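Local coordinates for probable transcriptional regulator (Pseudomonas aeruginosa, PDB 2NNN), which probably acts as a dimeric, winged helix-turn-helix DNA-binding transcription factor of the MarR family, at residues Q40-V45 / T62-A67; N21-A26 / R118-P123; G80-S85 / L94-S99. All blocks are in the same frame, centred on the assembly; numbering follows the deposited sequence.

Contact 1: Q40-V45 / T62-A67; sequences QWAALV and TAMDAA
The selenomethionine side chain of M64 and the methyl of T62 reach across to one face of helix 38-50 at A42 and A43, joining that helix to the turn of the helix-turn-helix unit that leads into helix 66-78. As in other MarR-family proteins, helix 66-78 is probably the DNA-reading helix. M64 is drawn out along its first bonds, with SE anti to CA (chi2 -177°), and then bends at SE, so its end methyl carries the contact. M64 CE lies 4.3 Å from A43 CB and 4.4 Å from A42 CB, meeting both alanine methyls at nearly equal range. T62 approaches differently, through one branch of a forked side chain. T62 CG2 stands anti to its own carbonyl carbon and comes to 4.0 Å from A42 O, with A43 CA slightly farther away. The other branch, OG1, sits between the backbone N and the carbonyl carbon (chi1 57°) and is hydrogen-bonded to L58 O in the preceding helix, which helps hold chi1 and with it the position of CG2. The contact is buried: M64 meets alanine methyls, whereas the T62 methyl lies against the backbone. V72 of helix 66-78 touches both A43 and M64, while L9 of the second subunit packs on A42 and T62. That subunit also grips the turn by its backbone, where T62 O accepts a hydrogen bond from NH2 of its R18.

Contact 2: N21-A26 / R118-P123; sequences NQRYAA and RQALAP
R23 reaches from helix 13-31 to two main-chain carbonyls in the C-terminal part of helix 100-121, A120 O and Q119 O, within the helical dimerisation region of this MarR-type fold. Its side chain runs out extended from CG to NE, with CG anti to the backbone N (chi1 168°), which brings the guanidinium to the end of helix 100-121. The strong bond is R23 NH1 to A120 O, 2.8 Å long and close to straight at 167°. The oxygen lies almost in the guanidinium plane, and the donor comes in the carbonyl plane onto a lone pair. R23 NH2 makes two weak bonds, to Q119 O at 2.9 Å and to A120 O at 3.3 Å, both strongly bent. A120 O is thus held by both terminal nitrogens, whereas Q119 O also receives a weak bond from A122 N. The helix dipole leaves the C-terminal end partly negative, which would probably favour the positive guanidinium there. P123 borders the site, its CD 3.6 Å from R23 NH2, and its own carbonyl oxygen is taken by NH2 of R138 of the second subunit.

Beside this polar grip, Y24 adds an apolar touch. I13 of the second subunit also packs on A120, and G14 of that chain on Y24. With CG anti to its backbone N (chi1 -176°), the tyrosine ring presents its edge, in plane, to the alanine methyl, Y24 CD1 standing 3.7 Å from A120 CB.

Contact 3: G80-S85 / L94-S99; sequences GLIQRS and LLVSLS
Q83 and S97 exchange main-chain hydrogen bonds, Q83 N to S97 O and S97 N to Q83 O, both 2.8 Å, in the antiparallel beta hairpin that forms the wing of the winged-helix fold. S85 and L95 form the next hydrogen-bonded pair, closed by L95 N to S85 O at 2.7 Å and S85 N to L95 O at 3.0 Å. Between them R84 and V96 are a non-hydrogen-bonded pair. On the face bearing R84 and V96, I82 CB meets V96 CG1 at 4.1 Å; on the other, Q83 CG rests 3.7 Å from S97 CB.

At the base, S99 N bonds to L81 O at 3.1 Å. S99 OG lies within weak bonding reach of G80 O and I82 O, but its proton serves one at a time. G80, with positive phi, follows helix 66-78 in a Schellman motif. Farther out, L47 of helix 38-50 touches I82, V96 and L98. The R84 chain is extended, with CG anti to the carbonyl carbon (chi1 -63°), which takes NH1 out to a salt bridge with D77 OD2. I82 CD1 lies off-centre over one face of the R84 guanidinium, 3.6 Å from its plane.

From the N terminus the chain enters contact 2 first, through 21-26 on helix 13-31, and returns to it at 118-123, so contact 2 closes one long loop that encloses the other two. Within that loop, contact 1 opens on helix 38-50 and closes at 62-67; contact 3 opens at 80-85, just past helix 66-78, and closes at 94-99. These two lie in series, and none of the loops cross. Contacts 1 and 3 touch where L44 packs against L98 and L81, tying the foot of the hairpin to helix 38-50. Contact 2 joins helix 13-31 to the end of helix 100-121, in the part that probably serves dimerisation. Contacts 1 and 2 touch the second subunit.

Contact 1: Q40-V45 / T62-A67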
loop_
_atom_site.group_PDB
_atom_site.type_symbol
_atom_site.label_atom_id
_atom_site.label_comp_id
_atom_site.label_asym_id
_atom_site.label_seq_id
_atom_site.Cartn_x
_atom_site.Cartn_y
_atom_site.Cartn_z
ATOM N N GLN A 40 1.767 -13.012 -2.192
ATOM C CA GLN A 40 1.914 -14.421 -2.536
ATOM C C GLN A 40 3.355 -14.775 -2.894
ATOM O O GLN A 40 3.854 -15.810 -2.469
ATOM C CB GLN A 40 0.945 -14.827 -3.652
ATOM C CG GLN A 40 -0.460 -15.105 -3.130
ATOM C CD GLN A 40 -1.511 -15.160 -4.223
ATOM O OE1 GLN A 40 -1.204 -15.355 -5.400
ATOM N NE2 GLN A 40 -2.769 -14.993 -3.829
ATOM N N TRP A 41 4.017 -13.884 -3.627
ATOM C CA TRP A 41 5.413 -14.052 -4.068
ATOM C C TRP A 41 6.375 -13.904 -2.897
ATOM O O TRP A 41 7.325 -14.683 -2.771
ATOM C CB TRP A 41 5.754 -13.029 -5.173
ATOM C CG TRP A 41 7.215 -13.044 -5.614
ATOM C CD1 TRP A 41 8.165 -12.084 -5.357
ATOM C CD2 TRP A 41 7.881 -14.057 -6.411
ATOM N NE1 TRP A 41 9.368 -12.438 -5.935
ATOM C CE2 TRP A 41 9.223 -13.643 -6.580
ATOM C CE3 TRP A 41 7.474 -15.271 -6.989
ATOM C CZ2 TRP A 41 10.162 -14.411 -7.286
ATOM C CZ3 TRP A 41 8.411 -16.028 -7.701
ATOM C CH2 TRP A 41 9.734 -15.592 -7.841
ATOM N N ALA A 42 6.125 -12.903 -2.052
ATOM C CA ALA A 42 6.928 -12.632 -0.852
ATOM C C ALA A 42 6.970 -13.842 0.082
ATOM O O ALA A 42 8.045 -14.221 0.554
ATOM C CB ALA A 42 6.383 -11.413 -0.102
ATOM N N ALA A 43 5.802 -14.420 0.357
ATOM C CA ALA A 43 5.705 -15.643 1.164
ATOM C C ALA A 43 6.424 -16.800 0.501
ATOM O O ALA A 43 7.081 -17.561 1.175
ATOM C CB ALA A 43 4.266 -16.013 1.420
ATOM N N LEU A 44 6.308 -16.922 -0.818
ATOM C CA LEU A 44 7.009 -17.989 -1.560
ATOM C C LEU A 44 8.529 -17.816 -1.438
ATOM O O LEU A 44 9.247 -18.760 -1.095
ATOM C CB LEU A 44 6.617 -17.961 -3.043
ATOM C CG LEU A 44 6.976 -19.183 -3.872
ATOM C CD1 LEU A 44 5.873 -20.250 -3.747
ATOM C CD2 LEU A 44 7.194 -18.800 -5.333
ATOM N N VAL A 45 9.002 -16.604 -1.735
ATOM C CA VAL A 45 10.409 -16.261 -1.580
ATOM C C VAL A 45 10.890 -16.574 -0.158
ATOM O O VAL A 45 11.875 -17.285 0.002
ATOM C CB VAL A 45 10.688 -14.785 -1.988
ATOM C CG1 VAL A 45 12.128 -14.387 -1.703
ATOM C CG2 VAL A 45 10.367 -14.586 -3.472
ATOM N N THR A 62 7.274 -11.522 6.884
ATOM C CA THR A 62 6.823 -10.894 5.628
ATOM C C THR A 62 5.784 -9.790 5.865
ATOM O O THR A 62 5.012 -9.479 4.961
ATOM C CB THR A 62 6.225 -11.914 4.660
ATOM O OG1 THR A 62 5.141 -12.590 5.304
ATOM C CG2 THR A 62 7.255 -12.928 4.233
ATOM N N ALA A 63 5.797 -9.214 7.075
ATOM C CA ALA A 63 4.862 -8.182 7.542
ATOM C C ALA A 63 3.392 -8.539 7.300
ATOM O O ALA A 63 2.606 -7.728 6.823
ATOM C CB ALA A 63 5.217 -6.825 6.946
HETATM N N MSE A 64 3.027 -9.760 7.650
HETATM C CA MSE A 64 1.683 -10.238 7.426
HETATM C C MSE A 64 1.020 -10.816 8.665
HETATM O O MSE A 64 1.608 -11.591 9.427
HETATM C CB MSE A 64 1.630 -11.256 6.279
HETATM C CG MSE A 64 1.501 -10.600 4.915
HETATM SE SE MSE A 64 1.335 -11.850 3.440
HETATM C CE MSE A 64 3.182 -12.101 2.880
ATOM N N ASP A 65 -0.229 -10.403 8.823
ATOM C CA ASP A 65 -1.175 -10.901 9.806
ATOM C C ASP A 65 -1.343 -12.390 9.746
ATOM O O ASP A 65 -1.158 -12.981 8.686
ATOM C CB ASP A 65 -2.541 -10.333 9.443
ATOM C CG ASP A 65 -3.098 -9.546 10.515
ATOM O OD1 ASP A 65 -2.483 -9.595 11.591
ATOM O OD2 ASP A 65 -4.117 -8.865 10.297
ATOM N N ALA A 66 -1.757 -12.972 10.870
ATOM C CA ALA A 66 -2.167 -14.371 10.944
ATOM C C ALA A 66 -3.270 -14.683 9.937
ATOM O O ALA A 66 -3.180 -15.660 9.193
ATOM C CB ALA A 66 -2.627 -14.715 12.371
ATOM N N ALA A 67 -4.305 -13.848 9.923
ATOM C CA ALA A 67 -5.387 -13.941 8.936
ATOM C C ALA A 67 -4.900 -13.709 7.492
ATOM O O ALA A 67 -5.329 -14.410 6.576
ATOM C CB ALA A 67 -6.511 -12.969 9.284
#

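Contact 2: N21-A26 / R118-P123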
loop_
_atom_site.group_PDB
_atom_site.type_symbol
_atom_site.label_atom_id
_atom_site.label_comp_id
_atom_site.label_asym_id
_atom_site.label_seq_id
_atom_site.Cartn_x
_atom_site.Cartn_y
_atom_site.Cartn_z
ATOM N N ASN A 21 3.058 2.546 -4.108
ATOM C CA ASN A 21 2.545 1.203 -3.900
ATOM C C ASN A 21 1.661 0.739 -5.060
ATOM O O ASN A 21 1.854 -0.362 -5.569
ATOM C CB ASN A 21 1.797 1.128 -2.568
ATOM C CG ASN A 21 2.094 -0.141 -1.788
ATOM O OD1 ASN A 21 1.176 -0.883 -1.442
ATOM N ND2 ASN A 21 3.350 -0.390 -1.482
ATOM N N GLN A 22 0.707 1.575 -5.475
ATOM C CA GLN A 22 -0.161 1.297 -6.639
ATOM C C GLN A 22 0.604 1.099 -7.946
ATOM O O GLN A 22 0.263 0.207 -8.728
ATOM C CB GLN A 22 -1.213 2.398 -6.837
ATOM C CG GLN A 22 -2.453 2.256 -5.959
ATOM C CD GLN A 22 -3.424 3.413 -6.113
ATOM O OE1 GLN A 22 -3.566 4.014 -7.200
ATOM N NE2 GLN A 22 -4.092 3.742 -5.031
ATOM N N ARG A 23 1.622 1.922 -8.192
ATOM C CA ARG A 23 2.466 1.765 -9.393
ATOM C C ARG A 23 3.202 0.429 -9.351
ATOM O O ARG A 23 3.259 -0.295 -10.349
ATOM C CB ARG A 23 3.477 2.912 -9.532
ATOM C CG ARG A 23 4.559 2.643 -10.586
ATOM C CD ARG A 23 5.306 3.902 -10.948
ATOM N NE ARG A 23 6.469 3.662 -11.797
ATOM C CZ ARG A 23 7.685 3.316 -11.378
ATOM N NH1 ARG A 23 7.942 3.106 -10.088
ATOM N NH2 ARG A 23 8.654 3.143 -12.276
ATOM N N TYR A 24 3.752 0.100 -8.185
ATOM C CA TYR A 24 4.468 -1.157 -8.028
ATOM C C TYR A 24 3.535 -2.323 -8.323
ATOM O O TYR A 24 3.888 -3.238 -9.074
ATOM C CB TYR A 24 5.129 -1.292 -6.638
ATOM C CG TYR A 24 5.933 -2.560 -6.575
ATOM C CD1 TYR A 24 7.255 -2.586 -7.033
ATOM C CD2 TYR A 24 5.355 -3.761 -6.129
ATOM C CE1 TYR A 24 7.987 -3.755 -7.019
ATOM C CE2 TYR A 24 6.084 -4.932 -6.115
ATOM C CZ TYR A 24 7.400 -4.915 -6.567
ATOM O OH TYR A 24 8.134 -6.073 -6.566
ATOM N N ALA A 25 2.337 -2.278 -7.744
ATOM C CA ALA A 25 1.314 -3.312 -7.968
ATOM C C ALA A 25 0.995 -3.526 -9.463
ATOM O O ALA A 25 0.787 -4.653 -9.901
ATOM C CB ALA A 25 0.050 -2.979 -7.177
ATOM N N ALA A 26 0.971 -2.430 -10.228
ATOM C CA ALA A 26 0.728 -2.450 -11.670
ATOM C C ALA A 26 1.886 -3.090 -12.463
ATOM O O ALA A 26 1.654 -3.878 -13.370
ATOM C CB ALA A 26 0.490 -1.056 -12.150
ATOM N N ARG A 118 13.608 -3.695 -10.990
ATOM C CA ARG A 118 14.419 -2.712 -11.728
ATOM C C ARG A 118 13.588 -1.607 -12.393
ATOM O O ARG A 118 14.012 -0.460 -12.413
ATOM C CB ARG A 118 15.474 -3.336 -12.676
ATOM C CG ARG A 118 14.972 -3.959 -13.931
ATOM C CD ARG A 118 16.005 -3.911 -15.107
ATOM N NE ARG A 118 16.008 -2.589 -15.731
ATOM C CZ ARG A 118 15.154 -2.170 -16.670
ATOM N NH1 ARG A 118 14.210 -2.966 -17.165
ATOM N NH2 ARG A 118 15.254 -0.931 -17.119
ATOM N N GLN A 119 12.411 -1.963 -12.909
ATOM C CA GLN A 119 11.464 -1.010 -13.509
ATOM C C GLN A 119 10.875 -0.053 -12.468
ATOM O O GLN A 119 10.737 1.154 -12.733
ATOM C CB GLN A 119 10.314 -1.758 -14.180
ATOM C CG GLN A 119 10.669 -2.452 -15.470
ATOM C CD GLN A 119 9.488 -3.213 -16.088
ATOM O OE1 GLN A 119 9.678 -4.068 -16.967
ATOM N NE2 GLN A 119 8.266 -2.908 -15.629
ATOM N N ALA A 120 10.507 -0.591 -11.301
ATOM C CA ALA A 120 10.037 0.223 -10.187
ATOM C C ALA A 120 11.017 1.358 -9.884
ATOM O O ALA A 120 10.605 2.500 -9.638
ATOM C CB ALA A 120 9.792 -0.636 -8.931
ATOM N N LEU A 121 12.309 1.037 -9.923
ATOM C CA LEU A 121 13.340 1.993 -9.552
ATOM C C LEU A 121 13.905 2.765 -10.737
ATOM O O LEU A 121 14.660 3.714 -10.545
ATOM C CB LEU A 121 14.467 1.300 -8.774
ATOM C CG LEU A 121 14.097 0.675 -7.420
ATOM C CD1 LEU A 121 15.256 -0.119 -6.897
ATOM C CD2 LEU A 121 13.696 1.719 -6.428
ATOM N N ALA A 122 13.510 2.385 -11.951
ATOM C CA ALA A 122 14.081 2.947 -13.178
ATOM C C ALA A 122 14.181 4.487 -13.265
ATOM O O ALA A 122 15.175 4.979 -13.800
ATOM C CB ALA A 122 13.377 2.378 -14.419
ATOM N N PRO A 123 13.158 5.245 -12.779
ATOM C CA PRO A 123 13.182 6.725 -12.760
ATOM C C PRO A 123 14.350 7.371 -11.988
ATOM O O PRO A 123 14.435 8.608 -11.908
ATOM C CB PRO A 123 11.877 7.077 -12.028
ATOM C CG PRO A 123 10.987 5.940 -12.273
ATOM C CD PRO A 123 11.876 4.737 -12.251
#

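Contact 3: G80-S85 / L94-S99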
loop_
_atom_site.group_PDB
_atom_site.type_symbol
_atom_site.label_atom_id
_atom_site.label_comp_id
_atom_site.label_asym_id
_atom_site.label_seq_id
_atom_site.Cartn_x
_atom_site.Cartn_y
_atom_site.Cartn_z
ATOM N N GLY A 80 -0.704 -25.829 -5.476
ATOM C CA GLY A 80 0.255 -26.923 -5.279
ATOM C C GLY A 80 1.662 -26.472 -4.913
ATOM O O GLY A 80 2.621 -27.227 -5.072
ATOM N N LEU A 81 1.795 -25.250 -4.400
ATOM C CA LEU A 81 3.119 -24.659 -4.228
ATOM C C LEU A 81 3.714 -24.811 -2.833
ATOM O O LEU A 81 4.891 -24.501 -2.625
ATOM C CB LEU A 81 3.128 -23.194 -4.669
ATOM C CG LEU A 81 2.655 -22.874 -6.093
ATOM C CD1 LEU A 81 2.757 -21.378 -6.309
ATOM C CD2 LEU A 81 3.428 -23.648 -7.167
ATOM N N ILE A 82 2.913 -25.286 -1.882
ATOM C CA ILE A 82 3.402 -25.501 -0.517
ATOM C C ILE A 82 3.118 -26.912 -0.017
ATOM O O ILE A 82 2.224 -27.606 -0.536
ATOM C CB ILE A 82 2.862 -24.437 0.514
ATOM C CG1 ILE A 82 1.332 -24.410 0.573
ATOM C CG2 ILE A 82 3.401 -23.042 0.219
ATOM C CD1 ILE A 82 0.761 -25.078 1.797
ATOM N N GLN A 83 3.904 -27.331 0.975
ATOM C CA GLN A 83 3.639 -28.551 1.730
ATOM C C GLN A 83 3.630 -28.257 3.238
ATOM O O GLN A 83 4.406 -27.431 3.750
ATOM C CB GLN A 83 4.615 -29.686 1.353
ATOM C CG GLN A 83 6.084 -29.468 1.738
ATOM C CD GLN A 83 7.102 -30.316 0.943
ATOM O OE1 GLN A 83 8.309 -30.210 1.186
ATOM N NE2 GLN A 83 6.624 -31.143 -0.007
ATOM N N ARG A 84 2.712 -28.919 3.933
ATOM C CA ARG A 84 2.623 -28.819 5.377
ATOM C C ARG A 84 3.103 -30.119 6.020
ATOM O O ARG A 84 3.027 -31.202 5.423
ATOM C CB ARG A 84 1.197 -28.480 5.808
ATOM C CG ARG A 84 0.674 -27.124 5.318
ATOM C CD ARG A 84 -0.749 -26.936 5.792
ATOM N NE ARG A 84 -1.333 -25.629 5.490
ATOM C CZ ARG A 84 -2.040 -25.360 4.394
ATOM N NH1 ARG A 84 -2.220 -26.294 3.468
ATOM N NH2 ARG A 84 -2.556 -24.150 4.214
ATOM N N SER A 85 3.621 -29.998 7.236
ATOM C CA SER A 85 4.136 -31.140 7.972
ATOM C C SER A 85 4.307 -30.756 9.433
ATOM O O SER A 85 4.637 -29.613 9.732
ATOM C CB SER A 85 5.474 -31.617 7.383
ATOM O OG SER A 85 6.501 -30.667 7.610
ATOM N N LEU A 94 2.051 -27.134 13.050
ATOM C CA LEU A 94 2.369 -27.359 11.641
ATOM C C LEU A 94 3.512 -26.476 11.169
ATOM O O LEU A 94 3.690 -25.354 11.642
ATOM C CB LEU A 94 1.139 -27.101 10.765
ATOM C CG LEU A 94 0.284 -28.274 10.285
ATOM C CD1 LEU A 94 0.370 -29.439 11.244
ATOM C CD2 LEU A 94 -1.154 -27.814 10.120
ATOM N N LEU A 95 4.272 -27.008 10.221
ATOM C CA LEU A 95 5.330 -26.287 9.541
ATOM C C LEU A 95 4.942 -26.181 8.085
ATOM O O LEU A 95 4.447 -27.138 7.507
ATOM C CB LEU A 95 6.658 -27.042 9.667
ATOM C CG LEU A 95 7.660 -26.686 10.776
ATOM C CD1 LEU A 95 7.000 -26.237 12.071
ATOM C CD2 LEU A 95 8.625 -27.844 11.022
ATOM N N VAL A 96 5.157 -25.006 7.501
ATOM C CA VAL A 96 4.895 -24.784 6.081
ATOM C C VAL A 96 6.231 -24.783 5.333
ATOM O O VAL A 96 7.248 -24.294 5.838
ATOM C CB VAL A 96 4.098 -23.471 5.827
ATOM C CG1 VAL A 96 3.684 -23.359 4.373
ATOM C CG2 VAL A 96 2.860 -23.425 6.686
ATOM N N SER A 97 6.223 -25.351 4.135
ATOM C CA SER A 97 7.438 -25.541 3.364
ATOM C C SER A 97 7.115 -25.387 1.899
ATOM O O SER A 97 5.966 -25.532 1.498
ATOM C CB SER A 97 7.972 -26.952 3.607
ATOM O OG SER A 97 9.368 -26.992 3.422
ATOM N N LEU A 98 8.130 -25.103 1.097
ATOM C CA LEU A 98 7.965 -25.111 -0.356
ATOM C C LEU A 98 7.840 -26.533 -0.892
ATOM O O LEU A 98 8.644 -27.408 -0.550
ATOM C CB LEU A 98 9.144 -24.400 -1.032
ATOM C CG LEU A 98 8.959 -23.048 -1.738
ATOM C CD1 LEU A 98 8.085 -22.074 -0.982
ATOM C CD2 LEU A 98 10.303 -22.435 -2.054
ATOM N N SER A 99 6.815 -26.760 -1.706
ATOM C CA SER A 99 6.748 -27.910 -2.614
ATOM C C SER A 99 7.904 -27.928 -3.600
ATOM O O SER A 99 8.548 -26.896 -3.808
ATOM C CB SER A 99 5.484 -27.811 -3.449
ATOM O OG SER A 99 4.439 -28.466 -2.780
#